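Local coordinates for protein beta-N-acetylglucosaminidase Nag2 (Vibrio harveyi, PDB 6EZR) that probably hydrolyses terminal non-reducing N-acetyl-D-hexosamine residues from N-acetyl-beta-D-hexosaminides, as a member of glycosyl hydrolase family 20, at residues 321-326 with 342-347; 551-556 with 614-619; 160-165 with 195-200; 19-24 with 80-85. All blocks are in the same frame, centred on the assembly; numbering follows the deposited sequence.

Interaction 1 of 4, residues 321-326 with 342-347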
loop_
_atom_site.group_PDB
_atom_site.type_symbol
_atom_site.label_atom_id
_atom_site.label_comp_id
_atom_site.label_asym_id
_atom_site.label_seq_id
_atom_site.Cartn_x
_atom_site.Cartn_y
_atom_site.Cartn_z
ATOM N N GLY A 321 -11.133 -15.103 9.252
ATOM C CA GLY A 321 -10.877 -13.752 8.759
ATOM C C GLY A 321 -9.878 -13.590 7.628
ATOM O O GLY A 321 -9.906 -12.576 6.934
ATOM N N ALA A 322 -8.998 -14.572 7.446
ATOM C CA ALA A 322 -8.025 -14.568 6.348
ATOM C C ALA A 322 -8.540 -15.145 5.028
ATOM O O ALA A 322 -7.771 -15.242 4.069
ATOM C CB ALA A 322 -6.775 -15.326 6.769
ATOM N N TRP A 323 -9.811 -15.544 4.969
ATOM C CA TRP A 323 -10.364 -16.192 3.765
ATOM C C TRP A 323 -11.718 -15.616 3.391
ATOM O O TRP A 323 -12.480 -15.212 4.258
ATOM C CB TRP A 323 -10.474 -17.710 3.970
ATOM C CG TRP A 323 -9.178 -18.297 4.359
ATOM C CD1 TRP A 323 -8.730 -18.514 5.623
ATOM C CD2 TRP A 323 -8.123 -18.687 3.481
ATOM N NE1 TRP A 323 -7.459 -19.034 5.590
ATOM C CE2 TRP A 323 -7.061 -19.152 4.286
ATOM C CE3 TRP A 323 -7.969 -18.691 2.087
ATOM C CZ2 TRP A 323 -5.857 -19.621 3.746
ATOM C CZ3 TRP A 323 -6.773 -19.159 1.543
ATOM C CH2 TRP A 323 -5.731 -19.617 2.373
ATOM N N ARG A 324 -12.008 -15.583 2.094
ATOM C CA ARG A 324 -13.289 -15.069 1.604
ATOM C C ARG A 324 -13.711 -15.763 0.324
ATOM O O ARG A 324 -12.877 -16.268 -0.420
ATOM C CB ARG A 324 -13.250 -13.545 1.399
ATOM C CG ARG A 324 -12.279 -13.039 0.338
ATOM C CD ARG A 324 -12.152 -11.522 0.395
ATOM N NE ARG A 324 -11.472 -11.011 -0.798
ATOM C CZ ARG A 324 -10.390 -10.226 -0.831
ATOM N NH1 ARG A 324 -9.804 -9.769 0.276
ATOM N NH2 ARG A 324 -9.896 -9.872 -2.013
ATOM N N GLY A 325 -15.021 -15.773 0.087
ATOM C CA GLY A 325 -15.600 -16.406 -1.088
ATOM C C GLY A 325 -17.049 -16.770 -0.865
ATOM O O GLY A 325 -17.621 -16.480 0.187
ATOM N N ILE A 326 -17.625 -17.422 -1.868
ATOM C CA ILE A 326 -19.051 -17.769 -1.895
ATOM C C ILE A 326 -19.405 -18.717 -0.756
ATOM O O ILE A 326 -20.443 -18.569 -0.117
ATOM C CB ILE A 326 -19.440 -18.417 -3.252
ATOM C CG1 ILE A 326 -19.256 -17.430 -4.415
ATOM C CG2 ILE A 326 -20.875 -18.937 -3.237
ATOM C CD1 ILE A 326 -20.128 -16.183 -4.364
ATOM N N GLY A 342 -7.650 -16.135 -0.158
ATOM C CA GLY A 342 -7.017 -15.509 1.001
ATOM C C GLY A 342 -5.584 -15.878 1.327
ATOM O O GLY A 342 -4.757 -16.075 0.438
ATOM N N GLY A 343 -5.307 -15.937 2.629
ATOM C CA GLY A 343 -3.991 -16.281 3.170
ATOM C C GLY A 343 -3.697 -15.388 4.351
ATOM O O GLY A 343 -4.351 -14.364 4.534
ATOM N N PHE A 344 -2.718 -15.783 5.160
ATOM C CA PHE A 344 -2.257 -14.971 6.290
ATOM C C PHE A 344 -0.780 -15.228 6.556
ATOM O O PHE A 344 -0.211 -16.197 6.057
ATOM C CB PHE A 344 -3.087 -15.244 7.549
ATOM C CG PHE A 344 -2.961 -16.648 8.076
ATOM C CD1 PHE A 344 -3.730 -17.680 7.544
ATOM C CD2 PHE A 344 -2.086 -16.942 9.121
ATOM C CE1 PHE A 344 -3.616 -18.977 8.037
ATOM C CE2 PHE A 344 -1.971 -18.233 9.615
ATOM C CZ PHE A 344 -2.735 -19.253 9.070
ATOM N N TYR A 345 -0.164 -14.337 7.323
ATOM C CA TYR A 345 1.218 -14.512 7.758
ATOM C C TYR A 345 1.223 -15.163 9.137
ATOM O O TYR A 345 0.535 -14.702 10.052
ATOM C CB TYR A 345 1.951 -13.170 7.796
ATOM C CG TYR A 345 1.774 -12.372 6.530
ATOM C CD1 TYR A 345 2.319 -12.814 5.332
ATOM C CD2 TYR A 345 1.032 -11.185 6.522
ATOM C CE1 TYR A 345 2.153 -12.089 4.156
ATOM C CE2 TYR A 345 0.854 -10.456 5.355
ATOM C CZ TYR A 345 1.410 -10.912 4.170
ATOM O OH TYR A 345 1.228 -10.183 3.012
ATOM N N THR A 346 1.990 -16.238 9.286
ATOM C CA THR A 346 2.182 -16.852 10.594
ATOM C C THR A 346 3.126 -15.958 11.379
ATOM O O THR A 346 3.846 -15.137 10.790
ATOM C CB THR A 346 2.747 -18.285 10.499
ATOM O OG1 THR A 346 4.068 -18.258 9.947
ATOM C CG2 THR A 346 1.850 -19.168 9.636
ATOM N N GLN A 347 3.115 -16.102 12.702
ATOM C CA GLN A 347 4.043 -15.356 13.562
ATOM C C GLN A 347 5.521 -15.690 13.251
ATOM O O GLN A 347 6.376 -14.807 13.309
ATOM C CB GLN A 347 3.720 -15.568 15.050
ATOM C CG GLN A 347 2.295 -15.157 15.433
ATOM C CD GLN A 347 2.126 -14.684 16.876
ATOM O OE1 GLN A 347 2.993 -14.885 17.729
ATOM N NE2 GLN A 347 0.987 -14.052 17.151
#

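Interaction 2 of 4, residues 551-556 with 614-619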
loop_
_atom_site.group_PDB
_atom_site.type_symbol
_atom_site.label_atom_id
_atom_site.label_comp_id
_atom_site.label_asym_id
_atom_site.label_seq_id
_atom_site.Cartn_x
_atom_site.Cartn_y
_atom_site.Cartn_z
ATOM N N PRO A 551 0.630 10.537 -13.050
ATOM C CA PRO A 551 1.748 10.298 -13.954
ATOM C C PRO A 551 3.073 10.571 -13.287
ATOM O O PRO A 551 3.127 11.367 -12.354
ATOM C CB PRO A 551 1.544 11.332 -15.078
ATOM C CG PRO A 551 0.127 11.707 -15.025
ATOM C CD PRO A 551 -0.317 11.528 -13.601
ATOM N N LEU A 552 4.127 9.952 -13.816
ATOM C CA LEU A 552 5.491 10.084 -13.286
ATOM C C LEU A 552 5.883 11.544 -13.014
ATOM O O LEU A 552 6.403 11.859 -11.943
ATOM C CB LEU A 552 6.495 9.429 -14.246
ATOM C CG LEU A 552 7.972 9.357 -13.823
ATOM C CD1 LEU A 552 8.155 8.592 -12.521
ATOM C CD2 LEU A 552 8.814 8.724 -14.914
ATOM N N GLU A 553 5.589 12.426 -13.967
ATOM C CA GLU A 553 5.896 13.858 -13.835
ATOM C C GLU A 553 5.176 14.521 -12.663
ATOM O O GLU A 553 5.757 15.351 -11.978
ATOM C CB GLU A 553 5.583 14.630 -15.126
ATOM C CG GLU A 553 6.093 16.075 -15.087
ATOM C CD GLU A 553 6.107 16.789 -16.432
ATOM O OE1 GLU A 553 6.271 16.129 -17.481
ATOM O OE2 GLU A 553 5.975 18.036 -16.435
ATOM N N LYS A 554 3.913 14.181 -12.455
ATOM C CA LYS A 554 3.149 14.719 -11.323
ATOM C C LYS A 554 3.742 14.222 -9.999
ATOM O O LYS A 554 3.882 14.975 -9.039
ATOM C CB LYS A 554 1.686 14.298 -11.438
ATOM C CG LYS A 554 0.759 14.902 -10.398
ATOM C CD LYS A 554 -0.700 14.490 -10.649
ATOM C CE LYS A 554 -1.527 14.513 -9.369
ATOM N NZ LYS A 554 -2.758 13.677 -9.462
ATOM N N ALA A 555 4.079 12.938 -9.974
ATOM C CA ALA A 555 4.736 12.323 -8.836
ATOM C C ALA A 555 6.049 13.045 -8.516
ATOM O O ALA A 555 6.291 13.399 -7.357
ATOM C CB ALA A 555 4.969 10.842 -9.111
ATOM N N TYR A 556 6.851 13.314 -9.552
ATOM C CA TYR A 556 8.118 14.020 -9.363
ATOM C C TYR A 556 7.968 15.483 -8.905
ATOM O O TYR A 556 8.809 15.973 -8.142
ATOM C CB TYR A 556 9.032 13.940 -10.596
ATOM C CG TYR A 556 10.456 14.278 -10.201
ATOM C CD1 TYR A 556 11.312 13.295 -9.702
ATOM C CD2 TYR A 556 10.916 15.591 -10.230
ATOM C CE1 TYR A 556 12.600 13.607 -9.293
ATOM C CE2 TYR A 556 12.200 15.910 -9.823
ATOM C CZ TYR A 556 13.037 14.917 -9.356
ATOM O OH TYR A 556 14.308 15.244 -8.956
ATOM N N ARG A 614 17.200 18.752 -6.911
ATOM C CA ARG A 614 16.155 18.062 -7.664
ATOM C C ARG A 614 15.897 18.743 -9.012
ATOM O O ARG A 614 15.826 19.963 -9.083
ATOM C CB ARG A 614 14.872 18.073 -6.842
ATOM C CG ARG A 614 14.951 17.253 -5.572
ATOM C CD ARG A 614 13.970 16.095 -5.601
ATOM N NE ARG A 614 12.647 16.480 -5.111
ATOM C CZ ARG A 614 11.489 15.905 -5.446
ATOM N NH1 ARG A 614 11.421 14.907 -6.324
ATOM N NH2 ARG A 614 10.373 16.354 -4.897
ATOM N N ASP A 615 15.733 17.945 -10.064
ATOM C CA ASP A 615 15.470 18.453 -11.424
ATOM C C ASP A 615 14.885 17.336 -12.305
ATOM O O ASP A 615 15.474 16.258 -12.421
ATOM C CB ASP A 615 16.752 19.007 -12.062
ATOM C CG ASP A 615 16.502 19.624 -13.437
ATOM O OD1 ASP A 615 16.077 20.796 -13.501
ATOM O OD2 ASP A 615 16.713 18.936 -14.457
ATOM N N TRP A 616 13.744 17.610 -12.935
ATOM C CA TRP A 616 12.978 16.600 -13.698
ATOM C C TRP A 616 13.747 15.995 -14.875
ATOM O O TRP A 616 13.718 14.772 -15.088
ATOM C CB TRP A 616 11.674 17.234 -14.178
ATOM C CG TRP A 616 10.861 16.489 -15.196
ATOM C CD1 TRP A 616 10.496 16.949 -16.425
ATOM C CD2 TRP A 616 10.275 15.194 -15.064
ATOM N NE1 TRP A 616 9.724 16.022 -17.073
ATOM C CE2 TRP A 616 9.567 14.934 -16.263
ATOM C CE3 TRP A 616 10.281 14.221 -14.055
ATOM C CZ2 TRP A 616 8.872 13.733 -16.485
ATOM C CZ3 TRP A 616 9.585 13.029 -14.272
ATOM C CH2 TRP A 616 8.893 12.797 -15.483
ATOM N N THR A 617 14.426 16.852 -15.635
ATOM C CA THR A 617 15.268 16.409 -16.756
ATOM C C THR A 617 16.406 15.503 -16.267
ATOM O O THR A 617 16.587 14.395 -16.779
ATOM C CB THR A 617 15.845 17.618 -17.527
ATOM O OG1 THR A 617 14.767 18.462 -17.958
ATOM C CG2 THR A 617 16.647 17.180 -18.749
ATOM N N ASP A 618 17.157 15.978 -15.274
ATOM C CA ASP A 618 18.246 15.194 -14.677
ATOM C C ASP A 618 17.755 13.863 -14.084
ATOM O O ASP A 618 18.381 12.817 -14.292
ATOM C CB ASP A 618 18.953 16.001 -13.588
ATOM C CG ASP A 618 20.218 15.318 -13.093
ATOM O OD1 ASP A 618 21.158 15.173 -13.901
ATOM O OD2 ASP A 618 20.268 14.922 -11.907
ATOM N N TYR A 619 16.638 13.913 -13.356
ATOM C CA TYR A 619 16.007 12.698 -12.815
ATOM C C TYR A 619 15.696 11.685 -13.900
ATOM O O TYR A 619 16.043 10.509 -13.760
ATOM C CB TYR A 619 14.732 13.022 -12.027
ATOM C CG TYR A 619 13.844 11.819 -11.756
ATOM C CD1 TYR A 619 14.145 10.912 -10.735
ATOM C CD2 TYR A 619 12.700 11.591 -12.512
ATOM C CE1 TYR A 619 13.333 9.814 -10.486
ATOM C CE2 TYR A 619 11.883 10.502 -12.263
ATOM C CZ TYR A 619 12.204 9.614 -11.246
ATOM O OH TYR A 619 11.392 8.530 -10.997
#

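Interaction 3 of 4, residues 160-165 with 195-200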
loop_
_atom_site.group_PDB
_atom_site.type_symbol
_atom_site.label_atom_id
_atom_site.label_comp_id
_atom_site.label_asym_id
_atom_site.label_seq_id
_atom_site.Cartn_x
_atom_site.Cartn_y
_atom_site.Cartn_z
ATOM N N GLU A 160 36.865 -10.242 -8.595
ATOM C CA GLU A 160 36.299 -10.859 -7.387
ATOM C C GLU A 160 37.238 -10.994 -6.165
ATOM O O GLU A 160 36.757 -11.296 -5.073
ATOM C CB GLU A 160 35.717 -12.235 -7.741
ATOM C CG GLU A 160 34.402 -12.179 -8.508
ATOM C CD GLU A 160 33.808 -13.556 -8.766
ATOM O OE1 GLU A 160 32.619 -13.766 -8.433
ATOM O OE2 GLU A 160 34.529 -14.430 -9.301
ATOM N N GLN A 161 38.547 -10.782 -6.341
ATOM C CA GLN A 161 39.532 -10.884 -5.237
ATOM C C GLN A 161 40.013 -9.524 -4.693
ATOM O O GLN A 161 40.942 -9.468 -3.883
ATOM C CB GLN A 161 40.737 -11.746 -5.665
ATOM C CG GLN A 161 40.460 -13.246 -5.674
ATOM C CD GLN A 161 39.581 -13.690 -6.837
ATOM O OE1 GLN A 161 39.781 -13.268 -7.976
ATOM N NE2 GLN A 161 38.613 -14.553 -6.559
ATOM N N ALA A 162 39.373 -8.438 -5.128
ATOM C CA ALA A 162 39.640 -7.090 -4.608
ATOM C C ALA A 162 39.626 -7.012 -3.081
ATOM O O ALA A 162 40.462 -6.342 -2.485
ATOM C CB ALA A 162 38.630 -6.108 -5.177
ATOM N N GLY A 163 38.660 -7.691 -2.470
ATOM C CA GLY A 163 38.557 -7.782 -1.019
ATOM C C GLY A 163 37.769 -6.633 -0.422
ATOM O O GLY A 163 37.852 -5.500 -0.901
ATOM N N VAL A 164 37.013 -6.926 0.631
ATOM C CA VAL A 164 36.239 -5.903 1.348
ATOM C C VAL A 164 36.657 -5.918 2.821
ATOM O O VAL A 164 36.573 -6.948 3.489
ATOM C CB VAL A 164 34.701 -6.028 1.132
ATOM C CG1 VAL A 164 34.214 -7.458 1.270
ATOM C CG2 VAL A 164 33.918 -5.107 2.068
ATOM N N ALA A 165 37.126 -4.766 3.299
ATOM C CA ALA A 165 37.669 -4.600 4.649
ATOM C C ALA A 165 36.688 -3.830 5.515
ATOM O O ALA A 165 36.012 -2.926 5.033
ATOM C CB ALA A 165 38.993 -3.860 4.590
ATOM N N SER A 195 43.073 -6.930 4.149
ATOM C CA SER A 195 43.814 -6.048 3.234
ATOM C C SER A 195 43.040 -5.740 1.937
ATOM O O SER A 195 43.636 -5.593 0.867
ATOM C CB SER A 195 45.157 -6.691 2.895
ATOM O OG SER A 195 44.967 -7.901 2.179
ATOM N N GLY A 196 41.720 -5.608 2.043
ATOM C CA GLY A 196 40.859 -5.400 0.875
ATOM C C GLY A 196 40.916 -4.001 0.285
ATOM O O GLY A 196 41.295 -3.046 0.957
ATOM N N LYS A 197 40.522 -3.898 -0.981
ATOM C CA LYS A 197 40.498 -2.632 -1.721
ATOM C C LYS A 197 39.219 -1.823 -1.488
ATOM O O LYS A 197 39.193 -0.631 -1.776
ATOM C CB LYS A 197 40.658 -2.893 -3.216
ATOM C CG LYS A 197 42.023 -3.422 -3.617
ATOM C CD LYS A 197 41.986 -4.008 -5.018
ATOM C CE LYS A 197 43.378 -4.315 -5.554
ATOM N NZ LYS A 197 43.986 -3.125 -6.210
ATOM N N ILE A 198 38.168 -2.473 -0.988
ATOM C CA ILE A 198 36.913 -1.801 -0.624
ATOM C C ILE A 198 36.820 -1.728 0.909
ATOM O O ILE A 198 36.801 -2.752 1.586
ATOM C CB ILE A 198 35.685 -2.498 -1.259
ATOM C CG1 ILE A 198 35.812 -2.484 -2.791
ATOM C CG2 ILE A 198 34.391 -1.793 -0.863
ATOM C CD1 ILE A 198 34.987 -3.531 -3.504
ATOM N N ILE A 199 36.744 -0.509 1.441
ATOM C CA ILE A 199 36.974 -0.250 2.867
ATOM C C ILE A 199 35.742 0.348 3.532
ATOM O O ILE A 199 35.151 1.290 3.013
ATOM C CB ILE A 199 38.203 0.676 3.043
ATOM C CG1 ILE A 199 39.480 -0.112 2.742
ATOM C CG2 ILE A 199 38.304 1.256 4.450
ATOM C CD1 ILE A 199 40.647 0.740 2.305
ATOM N N PHE A 200 35.380 -0.207 4.689
ATOM C CA PHE A 200 34.321 0.325 5.548
ATOM C C PHE A 200 34.956 0.890 6.818
ATOM O O PHE A 200 35.573 0.158 7.590
ATOM C CB PHE A 200 33.314 -0.772 5.901
ATOM C CG PHE A 200 32.398 -1.144 4.769
ATOM C CD1 PHE A 200 32.830 -1.988 3.748
ATOM C CD2 PHE A 200 31.096 -0.658 4.723
ATOM C CE1 PHE A 200 31.979 -2.329 2.699
ATOM C CE2 PHE A 200 30.245 -0.999 3.680
ATOM C CZ PHE A 200 30.684 -1.839 2.667
#

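Interaction 4 of 4, residues 19-24 with 80-85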
loop_
_atom_site.group_PDB
_atom_site.type_symbol
_atom_site.label_atom_id
_atom_site.label_comp_id
_atom_site.label_asym_id
_atom_site.label_seq_id
_atom_site.Cartn_x
_atom_site.Cartn_y
_atom_site.Cartn_z
ATOM N N ASN A 19 -23.944 11.855 -11.922
ATOM C CA ASN A 19 -24.791 10.687 -12.207
ATOM C C ASN A 19 -24.400 9.979 -13.505
ATOM O O ASN A 19 -24.291 10.634 -14.546
ATOM C CB ASN A 19 -26.251 11.096 -12.301
ATOM C CG ASN A 19 -27.182 9.906 -12.415
ATOM O OD1 ASN A 19 -27.556 9.499 -13.514
ATOM N ND2 ASN A 19 -27.551 9.337 -11.281
ATOM N N CYS A 20 -24.187 8.659 -13.429
ATOM C CA CYS A 20 -23.993 7.811 -14.610
ATOM C C CYS A 20 -25.040 6.717 -14.660
ATOM O O CYS A 20 -25.291 6.069 -13.645
ATOM C CB CYS A 20 -22.616 7.151 -14.603
ATOM S SG CYS A 20 -21.272 8.286 -14.984
ATOM N N ARG A 21 -25.607 6.495 -15.848
ATOM C CA ARG A 21 -26.583 5.423 -16.065
ATOM C C ARG A 21 -26.004 4.404 -17.042
ATOM O O ARG A 21 -25.420 4.779 -18.069
ATOM C CB ARG A 21 -27.910 5.982 -16.590
ATOM C CG ARG A 21 -29.059 4.985 -16.571
ATOM C CD ARG A 21 -30.394 5.671 -16.824
ATOM N NE ARG A 21 -30.439 6.256 -18.162
ATOM C CZ ARG A 21 -31.065 5.748 -19.220
ATOM N NH1 ARG A 21 -31.755 4.630 -19.155
ATOM N NH2 ARG A 21 -31.005 6.390 -20.367
ATOM N N PHE A 22 -26.161 3.126 -16.700
ATOM C CA PHE A 22 -25.646 2.019 -17.486
ATOM C C PHE A 22 -26.747 1.056 -17.912
ATOM O O PHE A 22 -27.737 0.872 -17.198
ATOM C CB PHE A 22 -24.610 1.220 -16.696
ATOM C CG PHE A 22 -23.441 2.034 -16.212
ATOM C CD1 PHE A 22 -22.297 2.173 -16.988
ATOM C CD2 PHE A 22 -23.482 2.648 -14.970
ATOM C CE1 PHE A 22 -21.216 2.921 -16.527
ATOM C CE2 PHE A 22 -22.409 3.388 -14.505
ATOM C CZ PHE A 22 -21.273 3.525 -15.281
ATOM N N GLY A 23 -26.548 0.452 -19.086
ATOM C CA GLY A 23 -27.332 -0.678 -19.536
ATOM C C GLY A 23 -26.501 -1.911 -19.297
ATOM O O GLY A 23 -25.309 -1.923 -19.590
ATOM N N LEU A 24 -27.123 -2.935 -18.732
ATOM C CA LEU A 24 -26.491 -4.231 -18.509
ATOM C C LEU A 24 -27.282 -5.252 -19.300
ATOM O O LEU A 24 -28.465 -5.447 -19.012
ATOM C CB LEU A 24 -26.530 -4.593 -17.017
ATOM C CG LEU A 24 -25.976 -5.952 -16.562
ATOM C CD1 LEU A 24 -25.570 -5.894 -15.097
ATOM C CD2 LEU A 24 -26.967 -7.100 -16.770
ATOM N N TYR A 80 -32.085 -7.747 -19.805
ATOM C CA TYR A 80 -31.647 -6.347 -19.755
ATOM C C TYR A 80 -31.981 -5.695 -18.405
ATOM O O TYR A 80 -33.104 -5.813 -17.915
ATOM C CB TYR A 80 -32.274 -5.563 -20.912
ATOM C CG TYR A 80 -31.857 -4.103 -21.014
ATOM C CD1 TYR A 80 -30.564 -3.728 -21.438
ATOM C CD2 TYR A 80 -32.769 -3.088 -20.712
ATOM C CE1 TYR A 80 -30.206 -2.383 -21.533
ATOM C CE2 TYR A 80 -32.419 -1.753 -20.803
ATOM C CZ TYR A 80 -31.147 -1.400 -21.205
ATOM O OH TYR A 80 -30.869 -0.056 -21.274
ATOM N N CYS A 81 -30.997 -5.018 -17.811
ATOM C CA CYS A 81 -31.208 -4.210 -16.597
ATOM C C CYS A 81 -30.408 -2.900 -16.616
ATOM O O CYS A 81 -29.221 -2.889 -16.968
ATOM C CB CYS A 81 -30.830 -5.010 -15.357
ATOM S SG CYS A 81 -31.223 -4.183 -13.802
ATOM N N GLU A 82 -31.070 -1.802 -16.249
ATOM C CA GLU A 82 -30.413 -0.514 -16.046
ATOM C C GLU A 82 -30.161 -0.236 -14.578
ATOM O O GLU A 82 -30.923 -0.658 -13.709
ATOM C CB GLU A 82 -31.245 0.611 -16.618
ATOM C CG GLU A 82 -31.210 0.636 -18.130
ATOM C CD GLU A 82 -32.131 1.670 -18.726
ATOM O OE1 GLU A 82 -32.290 1.663 -19.967
ATOM O OE2 GLU A 82 -32.672 2.505 -17.964
ATOM N N PHE A 83 -29.069 0.471 -14.315
ATOM C CA PHE A 83 -28.767 0.994 -12.988
ATOM C C PHE A 83 -27.939 2.261 -13.135
ATOM O O PHE A 83 -27.424 2.577 -14.221
ATOM C CB PHE A 83 -28.042 -0.049 -12.122
ATOM C CG PHE A 83 -26.653 -0.378 -12.591
ATOM C CD1 PHE A 83 -26.440 -1.388 -13.534
ATOM C CD2 PHE A 83 -25.554 0.317 -12.093
ATOM C CE1 PHE A 83 -25.153 -1.693 -13.974
ATOM C CE2 PHE A 83 -24.272 0.022 -12.533
ATOM C CZ PHE A 83 -24.071 -0.983 -13.478
ATOM N N SER A 84 -27.816 2.971 -12.025
ATOM C CA SER A 84 -27.076 4.217 -11.963
ATOM C C SER A 84 -26.154 4.252 -10.751
ATOM O O SER A 84 -26.371 3.546 -9.752
ATOM C CB SER A 84 -28.039 5.407 -11.914
ATOM O OG SER A 84 -28.705 5.588 -13.151
ATOM N N ILE A 85 -25.130 5.092 -10.873
ATOM C CA ILE A 85 -24.161 5.373 -9.813
ATOM C C ILE A 85 -24.021 6.884 -9.675
ATOM O O ILE A 85 -24.268 7.636 -10.623
ATOM C CB ILE A 85 -22.770 4.755 -10.101
ATOM C CG1 ILE A 85 -22.139 5.354 -11.357
ATOM C CG2 ILE A 85 -22.890 3.255 -10.267
ATOM C CD1 ILE A 85 -20.681 4.998 -11.581
HETATM O O HOH W 1 -29.982 8.026 -13.601
#

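Interaction 1 of 4, residues 321-326 with 342-347
The W323 indole lies with one face against the peptide joining G342 to G343: G342 C and G343 N sit over its rim, and CZ3 comes within 3.5 Å of G342 C. G343 CA completes this covering with a CH-pi contact, 4.1 Å from the centroid of the six-membered ring. W323 NE1 lies near the plane of the F344 ring, at its edge, 4.4 Å from F344 CD1, while A322 CB touches F344 CB. With CG anti to the carbonyl carbon (chi1 -55°), W323 sets its indole over the G342-G343 peptide. G343 N donates to A322 O at 2.9 Å, and G342 CA adds a CH...O contact to the same oxygen. The pairing of W323 with G342 is a non-hydrogen-bonded antiparallel pair in a small two-stranded sheet of the catalytic domain, on the way to helix 347-358. R340 lies against W323 in a cation-pi contact, and R324 NH1 binds the carbonyl oxygen of R274, a residue that binds N-acetylglucosamine. G342 presents bare backbone to the indole, with W323 CE3 3.4 Å from G342 N, which illustrates how an aromatic face can cover a peptide group while G343 N keeps its hydrogen bond to A322 O.

Interaction 2 of 4, residues 551-556 with 614-619
Y556 lies between R614 and Y619, its side chain running opposite in direction to both of theirs. Over one face of its ring, near the centre, stands R614 NH1, and R614 CZ is 4.5 Å from the ring centroid in a cation-pi contact. The arginine reaches this place through bends at chi2 and chi3, which fold its chain round the phenol. Y619 makes an offset stack with the same ring, the centroids 4.4 Å apart and the planes at 30°; Y556 CD1 lies over the centre of the Y619 ring. W616 is turned differently, its plane at 45° to that of Y556, and its CE3 touches Y556 CB at 3.7 Å. Together the three rings form an aromatic cluster where the short helix 552-556 meets the start of helix 616-632. D615 is the N-cap of the longer helix: its OD2 accepts from D618 N through the anti lone pair, at 3.1 Å. D615 N in turn gives a weak hydrogen bond to Y556 OH, whose stronger partner is E605 OE1 of helix 599-608. L552 and E553 meet the indole from two directions: L552 CG at its edge, 3.9 Å from W616 CH2, and E553 with its CA over the face in a CH-pi contact. L552 CD1 also reaches Y619 OH at 3.6 Å, a hydroxyl that is hydrogen-bonded to T601.

Interaction 3 of 4, residues 160-165 with 195-200
Strands 164-166 and 198-202 run parallel, with V164 beside I198 and A165 beside I199. G163 O accepts from I198 N, A165 N donates to I198 O at 2.7 Å, and A165 O receives F200 N, the alternation expected of parallel strands. Just before the regular pairing, K197 N reaches A162 O from above the carbonyl plane, 2.9 Å away. Here G163 and G196 bring their CA atoms to 3.8 Å, two glycines set backbone against backbone, and G163 has a positive phi of 87°. Side chains then sort to the two faces. V164 and I198 share one, where V164 CG2, anti to its own amide nitrogen, meets F200 CE1 at 3.4 Å, at the edge of the phenyl ring; A165 and I199 take the other, with A165 CB 4.2 Å from I199 CG1. Strand 164-166, helix 172-186 and strand 198-202 make a beta-alpha-beta crossover in domain 2, and L179 of the helix packs on V164 while L178 packs on F200. K197 leads its amine away to a salt bridge with E218, although its CD still brushes A162 CB. The pairing thus illustrates a division of labour: peptide groups satisfy one another between the strands, while V164 and F200 turn hydrocarbon toward helix 172-186.

Interaction 4 of 4, residues 19-24 with 80-85
R21 and E82 meet diagonally across the antiparallel pair of strands 19-28 and 78-85, the latter outermost in a mixed eight-stranded sheet. R21 NH1 forms a salt bridge with E82 OE2 at 2.6 Å, the oxygen lying at the edge of the guanidinium, although the N-H is poorly aimed (128°) and the hydrogen bond is weak. The two planar groups are 70° apart. On the opposite face of the sheet, F22 and F83 have nearly parallel rings that are slid apart and barely overlap; instead F22 CB rests over the F83 ring, 4.2 Å from its centroid. I85 CG1 touches F22 CE2 at the ring's edge and also C20 CB, both at 3.7 Å. F83 takes the position with CG between the backbone nitrogen and the carbonyl carbon (chi1 68°), which swings its ring across toward F22. Three hydrogen-bonded pairs, C20 with I85, F22 with F83 and L24 with C81, hold this register, and F22 N meets F83 O almost straight. Farther out, F90 packs on F22 and I85, while L10 of strand 6-16 touches F83. Y80 OH donates to the anti lone pair of E82 OE1, so a neighbour on the same strand helps to set the carboxylate. Beside the pair of R21 with S84, one water spans N19 OD1 and S84 OG, 2.8 Å from each.

The four contacts occupy separate regions of one chain and none touches another. Interactions 1 and 4 come nearest, about 16 Å between closest atoms, and each lies about 11 Å from a residue that binds N-acetylglucosamine, without touching it: in interaction 1 the distance runs from the G342 position to the side chain of R274, and in interaction 4 from the side chain of I85 to that of W546. Interactions 2 and 3 lie away from the sugar-binding residues, with centres 36 Å apart. Interactions 3 and 4 are the most widely separated pair, their centres 68 Å apart on opposite sides of the chain's centre. Strand pairing thus recurs at the N-terminal sheet, in domain 2 and in the catalytic domain, whereas interaction 2 joins helices.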